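Local structure of porin (Rhodobacter capsulatus, 2POR) at residues Y104-E109 / G166-D171; L76-A81 / E149-A154. The protein forms channels, as a homotrimer, in the bacterial outer membrane that let small hydrophilic solutes up to about 0.6 kDa diffuse passively. All blocks are in the same frame, centred on the assembly; numbering follows the deposited sequence.

How the contacts relate
Contact 1 and contact 2 share one patch of the barrel wall and one calcium ion. Their centres lie about 7 Å apart. Strands 148-158 and 161-171 are antiparallel neighbours, and their backbones probably pair through Lys169 N to Met150 O (2.8 Å) and Tyr167 N to Val152 O (2.9 Å). The segments 104-109 and 76-81 both belong to the long excursion between strands 68-73 and 118-125, which packs against this wall. Each supplies one residue to the calcium site: Asp108 from contact 1 with one oxygen, Glu80 from contact 2 with two. Four waters fill out the site. The two contacts also meet directly, with Thr106 CB 3.3 Å from Glu149 OE1.

Contact 1: residues Y104-E109 / G166-D171; sequences YLTGDE and GYEKID. With CA (calcium ion), chain B.
Glu168 turns CG away from its own carbonyl carbon (chi1 -48°) and then extends its chain, which carries the carboxylate to the backbone of Leu105 and Thr106. Thr106 sets OG1 between its N and carbonyl carbon (chi1 73°), facing the same carboxylate. Three hydrogen bonds result. Leu105 N reaches Glu168 OE2 at 3.0 Å, and Thr106 N reaches Glu168 OE1 at 3.0 Å. Both amides come in from above the carboxylate plane. Thr106 OG1 donates to Glu168 OE1 at 2.9 Å from the anti side, closer to that plane. OE1 thus takes two donors. OE2 also lies at the edge of the Tyr104 ring, 3.7 Å from Tyr104 CD1. An alanine in place of Glu168 would probably leave both amides and the Thr106 hydroxyl without their acceptor and free the loop to shift. Beside this polar grip, Leu105 CG packs on Ile170 CD1 at 3.9 Å, and Thr106 CG2 lies 3.9 Å from Ile170 CG1. Asp108 OD2 binds calcium at 2.2 Å. The loop lies against residues 168-170 of strand 161-171, with Thr106 also touching strand 148-158, Leu105 touching strand 181-192 and Tyr104 reaching helix 78-83.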
loop_
_atom_site.group_PDB
_atom_site.type_symbol
_atom_site.label_atom_id
_atom_site.label_comp_id
_atom_site.label_asym_id
_atom_site.label_seq_id
_atom_site.Cartn_x
_atom_site.Cartn_y
_atom_site.Cartn_z
ATOM N N TYR A 104 -26.498 4.457 -11.036
ATOM C CA TYR A 104 -27.139 4.722 -9.769
ATOM C C TYR A 104 -26.683 6.092 -9.288
ATOM O O TYR A 104 -25.549 6.507 -9.517
ATOM C CB TYR A 104 -26.773 3.646 -8.715
ATOM C CG TYR A 104 -27.268 2.264 -9.157
ATOM C CD1 TYR A 104 -28.602 1.951 -9.022
ATOM C CD2 TYR A 104 -26.391 1.323 -9.686
ATOM C CE1 TYR A 104 -29.042 0.695 -9.420
ATOM C CE2 TYR A 104 -26.836 0.068 -10.078
ATOM C CZ TYR A 104 -28.170 -0.218 -9.935
ATOM O OH TYR A 104 -28.688 -1.414 -10.337
ATOM N N LEU A 105 -27.605 6.768 -8.617
ATOM C CA LEU A 105 -27.345 8.086 -8.081
ATOM C C LEU A 105 -26.484 8.065 -6.827
ATOM O O LEU A 105 -25.693 8.988 -6.637
ATOM C CB LEU A 105 -28.715 8.802 -7.797
ATOM C CG LEU A 105 -28.745 10.292 -7.286
ATOM C CD1 LEU A 105 -28.208 11.205 -8.389
ATOM C CD2 LEU A 105 -30.156 10.702 -6.912
ATOM N N THR A 106 -26.585 7.076 -5.905
ATOM C CA THR A 106 -25.869 7.148 -4.629
ATOM C C THR A 106 -24.946 5.933 -4.412
ATOM O O THR A 106 -24.983 4.997 -5.226
ATOM C CB THR A 106 -26.896 7.294 -3.422
ATOM O OG1 THR A 106 -27.545 6.025 -3.237
ATOM C CG2 THR A 106 -27.929 8.449 -3.640
ATOM N N GLY A 107 -24.136 5.964 -3.335
ATOM C CA GLY A 107 -23.251 4.879 -2.920
ATOM C C GLY A 107 -22.182 4.722 -3.953
ATOM O O GLY A 107 -22.047 5.537 -4.873
ATOM N N ASP A 108 -21.364 3.707 -3.742
ATOM C CA ASP A 108 -20.293 3.365 -4.660
ATOM C C ASP A 108 -19.429 4.580 -5.038
ATOM O O ASP A 108 -19.271 4.958 -6.211
ATOM C CB ASP A 108 -20.866 2.760 -5.933
ATOM C CG ASP A 108 -19.849 2.007 -6.773
ATOM O OD1 ASP A 108 -18.763 1.694 -6.290
ATOM O OD2 ASP A 108 -20.143 1.665 -7.926
ATOM N N GLU A 109 -18.960 5.192 -3.942
ATOM C CA GLU A 109 -18.004 6.294 -3.952
ATOM C C GLU A 109 -18.587 7.649 -4.381
ATOM O O GLU A 109 -17.817 8.553 -4.696
ATOM C CB GLU A 109 -16.818 5.983 -4.867
ATOM C CG GLU A 109 -16.054 4.739 -4.471
ATOM C CD GLU A 109 -14.890 4.489 -5.396
ATOM O OE1 GLU A 109 -15.141 4.128 -6.544
ATOM O OE2 GLU A 109 -13.754 4.688 -4.962
ATOM N N GLY A 166 -36.271 0.797 -6.486
ATOM C CA GLY A 166 -35.395 1.516 -5.607
ATOM C C GLY A 166 -35.661 3.000 -5.747
ATOM O O GLY A 166 -36.208 3.457 -6.752
ATOM N N TYR A 167 -35.310 3.709 -4.715
ATOM C CA TYR A 167 -35.476 5.110 -4.688
ATOM C C TYR A 167 -34.251 5.603 -3.976
ATOM O O TYR A 167 -33.926 5.263 -2.841
ATOM C CB TYR A 167 -36.711 5.401 -3.937
ATOM C CG TYR A 167 -36.844 6.880 -3.796
ATOM C CD1 TYR A 167 -37.201 7.668 -4.880
ATOM C CD2 TYR A 167 -36.541 7.416 -2.564
ATOM C CE1 TYR A 167 -37.245 9.037 -4.700
ATOM C CE2 TYR A 167 -36.578 8.781 -2.382
ATOM C CZ TYR A 167 -36.928 9.574 -3.454
ATOM O OH TYR A 167 -36.939 10.938 -3.254
ATOM N N GLU A 168 -33.665 6.564 -4.653
ATOM C CA GLU A 168 -32.438 7.186 -4.211
ATOM C C GLU A 168 -32.521 8.710 -4.175
ATOM O O GLU A 168 -33.143 9.319 -5.055
ATOM C CB GLU A 168 -31.337 6.825 -5.152
ATOM C CG GLU A 168 -31.149 5.365 -5.565
ATOM C CD GLU A 168 -29.846 5.188 -6.305
ATOM O OE1 GLU A 168 -28.799 5.139 -5.670
ATOM O OE2 GLU A 168 -29.843 5.093 -7.515
ATOM N N LYS A 169 -31.891 9.346 -3.210
ATOM C CA LYS A 169 -31.836 10.796 -3.202
ATOM C C LYS A 169 -30.567 11.391 -2.598
ATOM O O LYS A 169 -29.870 10.755 -1.788
ATOM C CB LYS A 169 -33.044 11.319 -2.480
ATOM C CG LYS A 169 -33.071 10.905 -1.057
ATOM C CD LYS A 169 -34.170 11.744 -0.526
ATOM C CE LYS A 169 -33.673 12.215 0.822
ATOM N NZ LYS A 169 -34.483 13.340 1.265
ATOM N N ILE A 170 -30.185 12.605 -3.062
ATOM C CA ILE A 170 -29.052 13.362 -2.507
ATOM C C ILE A 170 -29.604 14.734 -2.075
ATOM O O ILE A 170 -30.233 15.436 -2.855
ATOM C CB ILE A 170 -27.882 13.570 -3.540
ATOM C CG1 ILE A 170 -27.334 12.245 -4.098
ATOM C CG2 ILE A 170 -26.779 14.352 -2.813
ATOM C CD1 ILE A 170 -26.226 12.399 -5.135
ATOM N N ASP A 171 -29.497 15.076 -0.811
ATOM C CA ASP A 171 -29.823 16.366 -0.266
ATOM C C ASP A 171 -28.607 17.247 -0.242
ATOM O O ASP A 171 -27.573 16.930 0.347
ATOM C CB ASP A 171 -30.298 16.286 1.147
ATOM C CG ASP A 171 -31.593 15.511 1.263
ATOM O OD1 ASP A 171 -32.360 15.464 0.294
ATOM O OD2 ASP A 171 -31.809 14.944 2.331
HETATM CA CA CA B . -21.755 1.343 -9.455
HETATM O O HOH W 1 -20.634 -0.315 -10.636
HETATM O O HOH W 2 -23.290 0.877 -11.081
HETATM O O HOH W 3 -22.735 3.560 -9.350
HETATM O O HOH W 4 -20.522 2.481 -11.134
#

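Contact 2: residues L76-A81 / E149-A154. With CA (calcium ion), chain B.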
loop_
_atom_site.group_PDB
_atom_site.type_symbol
_atom_site.label_atom_id
_atom_site.label_comp_id
_atom_site.label_asym_id
_atom_site.label_seq_id
_atom_site.Cartn_x
_atom_site.Cartn_y
_atom_site.Cartn_z
ATOM N N LEU A 76 -21.931 -0.146 -1.456
ATOM C CA LEU A 76 -22.835 0.152 -2.527
ATOM C C LEU A 76 -24.029 0.825 -1.951
ATOM O O LEU A 76 -24.250 0.763 -0.748
ATOM C CB LEU A 76 -23.309 -1.093 -3.225
ATOM C CG LEU A 76 -22.192 -1.914 -3.852
ATOM C CD1 LEU A 76 -22.820 -3.160 -4.421
ATOM C CD2 LEU A 76 -21.430 -1.122 -4.930
ATOM N N GLY A 77 -24.804 1.551 -2.746
ATOM C CA GLY A 77 -26.033 2.081 -2.199
ATOM C C GLY A 77 -27.095 0.974 -2.313
ATOM O O GLY A 77 -26.850 -0.011 -3.027
ATOM N N ALA A 78 -28.255 1.124 -1.665
ATOM C CA ALA A 78 -29.314 0.110 -1.623
ATOM C C ALA A 78 -29.767 -0.452 -2.943
ATOM O O ALA A 78 -29.843 -1.676 -3.099
ATOM C CB ALA A 78 -30.485 0.688 -0.946
ATOM N N SER A 79 -30.015 0.356 -3.983
ATOM C CA SER A 79 -30.410 -0.161 -5.272
ATOM C C SER A 79 -29.330 -0.968 -5.959
ATOM O O SER A 79 -29.612 -2.056 -6.471
ATOM C CB SER A 79 -30.828 0.975 -6.209
ATOM O OG SER A 79 -31.792 1.774 -5.543
ATOM N N GLU A 80 -28.083 -0.496 -6.010
ATOM C CA GLU A 80 -27.017 -1.227 -6.650
ATOM C C GLU A 80 -26.790 -2.546 -5.887
ATOM O O GLU A 80 -26.586 -3.545 -6.571
ATOM C CB GLU A 80 -25.767 -0.394 -6.617
ATOM C CG GLU A 80 -24.744 -1.054 -7.502
ATOM C CD GLU A 80 -23.532 -0.245 -7.891
ATOM O OE1 GLU A 80 -23.447 0.947 -7.623
ATOM O OE2 GLU A 80 -22.648 -0.783 -8.552
ATOM N N ALA A 81 -26.861 -2.534 -4.548
ATOM C CA ALA A 81 -26.700 -3.708 -3.675
ATOM C C ALA A 81 -27.716 -4.789 -4.106
ATOM O O ALA A 81 -27.350 -5.968 -4.190
ATOM C CB ALA A 81 -26.958 -3.332 -2.219
ATOM N N GLU A 149 -26.555 11.407 1.121
ATOM C CA GLU A 149 -27.266 10.537 0.202
ATOM C C GLU A 149 -28.036 9.508 1.010
ATOM O O GLU A 149 -27.697 9.301 2.189
ATOM C CB GLU A 149 -26.325 9.811 -0.721
ATOM C CG GLU A 149 -25.248 9.001 0.012
ATOM C CD GLU A 149 -24.199 8.357 -0.860
ATOM O OE1 GLU A 149 -24.189 8.577 -2.076
ATOM O OE2 GLU A 149 -23.367 7.635 -0.302
ATOM N N MET A 150 -29.063 8.946 0.385
ATOM C CA MET A 150 -29.903 7.913 1.012
ATOM C C MET A 150 -30.592 7.135 -0.065
ATOM O O MET A 150 -30.908 7.686 -1.119
ATOM C CB MET A 150 -31.052 8.424 1.837
ATOM C CG MET A 150 -30.686 9.129 3.092
ATOM S SD MET A 150 -31.923 10.411 3.380
ATOM C CE MET A 150 -31.402 10.759 5.043
ATOM N N ALA A 151 -30.896 5.858 0.150
ATOM C CA ALA A 151 -31.631 5.082 -0.836
ATOM C C ALA A 151 -32.291 3.915 -0.096
ATOM O O ALA A 151 -31.906 3.567 1.049
ATOM C CB ALA A 151 -30.715 4.510 -1.891
ATOM N N VAL A 152 -33.348 3.417 -0.705
ATOM C CA VAL A 152 -34.079 2.274 -0.175
ATOM C C VAL A 152 -34.421 1.447 -1.425
ATOM O O VAL A 152 -34.618 1.997 -2.521
ATOM C CB VAL A 152 -35.393 2.733 0.645
ATOM C CG1 VAL A 152 -34.998 3.562 1.860
ATOM C CG2 VAL A 152 -36.332 3.535 -0.241
ATOM N N ALA A 153 -34.421 0.108 -1.363
ATOM C CA ALA A 153 -34.788 -0.722 -2.507
ATOM C C ALA A 153 -35.391 -2.046 -1.999
ATOM O O ALA A 153 -35.078 -2.470 -0.871
ATOM C CB ALA A 153 -33.552 -1.017 -3.353
ATOM N N ALA A 154 -36.252 -2.689 -2.766
ATOM C CA ALA A 154 -36.836 -3.970 -2.385
ATOM C C ALA A 154 -36.891 -4.821 -3.609
ATOM O O ALA A 154 -36.985 -4.302 -4.719
ATOM C CB ALA A 154 -38.230 -3.822 -1.884
HETATM CA CA CA B . -21.755 1.343 -9.455
HETATM O O HOH W 1 -20.634 -0.315 -10.636
HETATM O O HOH W 2 -23.290 0.877 -11.081
HETATM O O HOH W 3 -22.735 3.560 -9.350
HETATM O O HOH W 4 -20.522 2.481 -11.134
#
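The first turn of the short helix 78-83 packs here on strand 148-158 of the barrel wall. Ala78 lies against the strand. Its CB lies 3.9 Å from Ala151 CB and 3.8 Å from Ala151 O, so the methyl rests on both the side chain and the peptide of the strand. Ala153 meets the helix further along. Its CB touches Ser79 CA at 3.8 Å and lies as near to the carbonyl oxygen of Ala78. No hydrogen bond joins the two segments. Small residues on both sides let the backbones come close, with Ser79 CA and Ala153 CA 5.2 Å apart.

The wall is part of the 16-stranded antiparallel barrel of the porins. Ala151 and Ala153 both point their methyls toward the helix, whereas Val152 between them points away and lies on the surface. Gly77 takes the N-cap position, and its O accepts from Ala81 N at 2.9 Å, closing the first turn. Ala78 N is bound by Ser133 OG of strand 128-134, the next strand in the wall.

Ser79 OG is anti to the carbonyl carbon, beside the backbone N (chi1 -52°), which brings the hydroxyl alongside the strand, 4.0 Å from Ala153 CB. That approach is only packing. The polar partner of Ser79 OG is Glu185 OE1 on strand 181-192.

Glu80 does not touch strand 148-158. Its CG stands anti to the backbone N (chi1 -170°) and the chain runs out extended to the calcium ion, which four waters and Asp108 also bind. OE1 and OE2 of Glu80 both bind the metal at 2.5 Å, a bidentate grip.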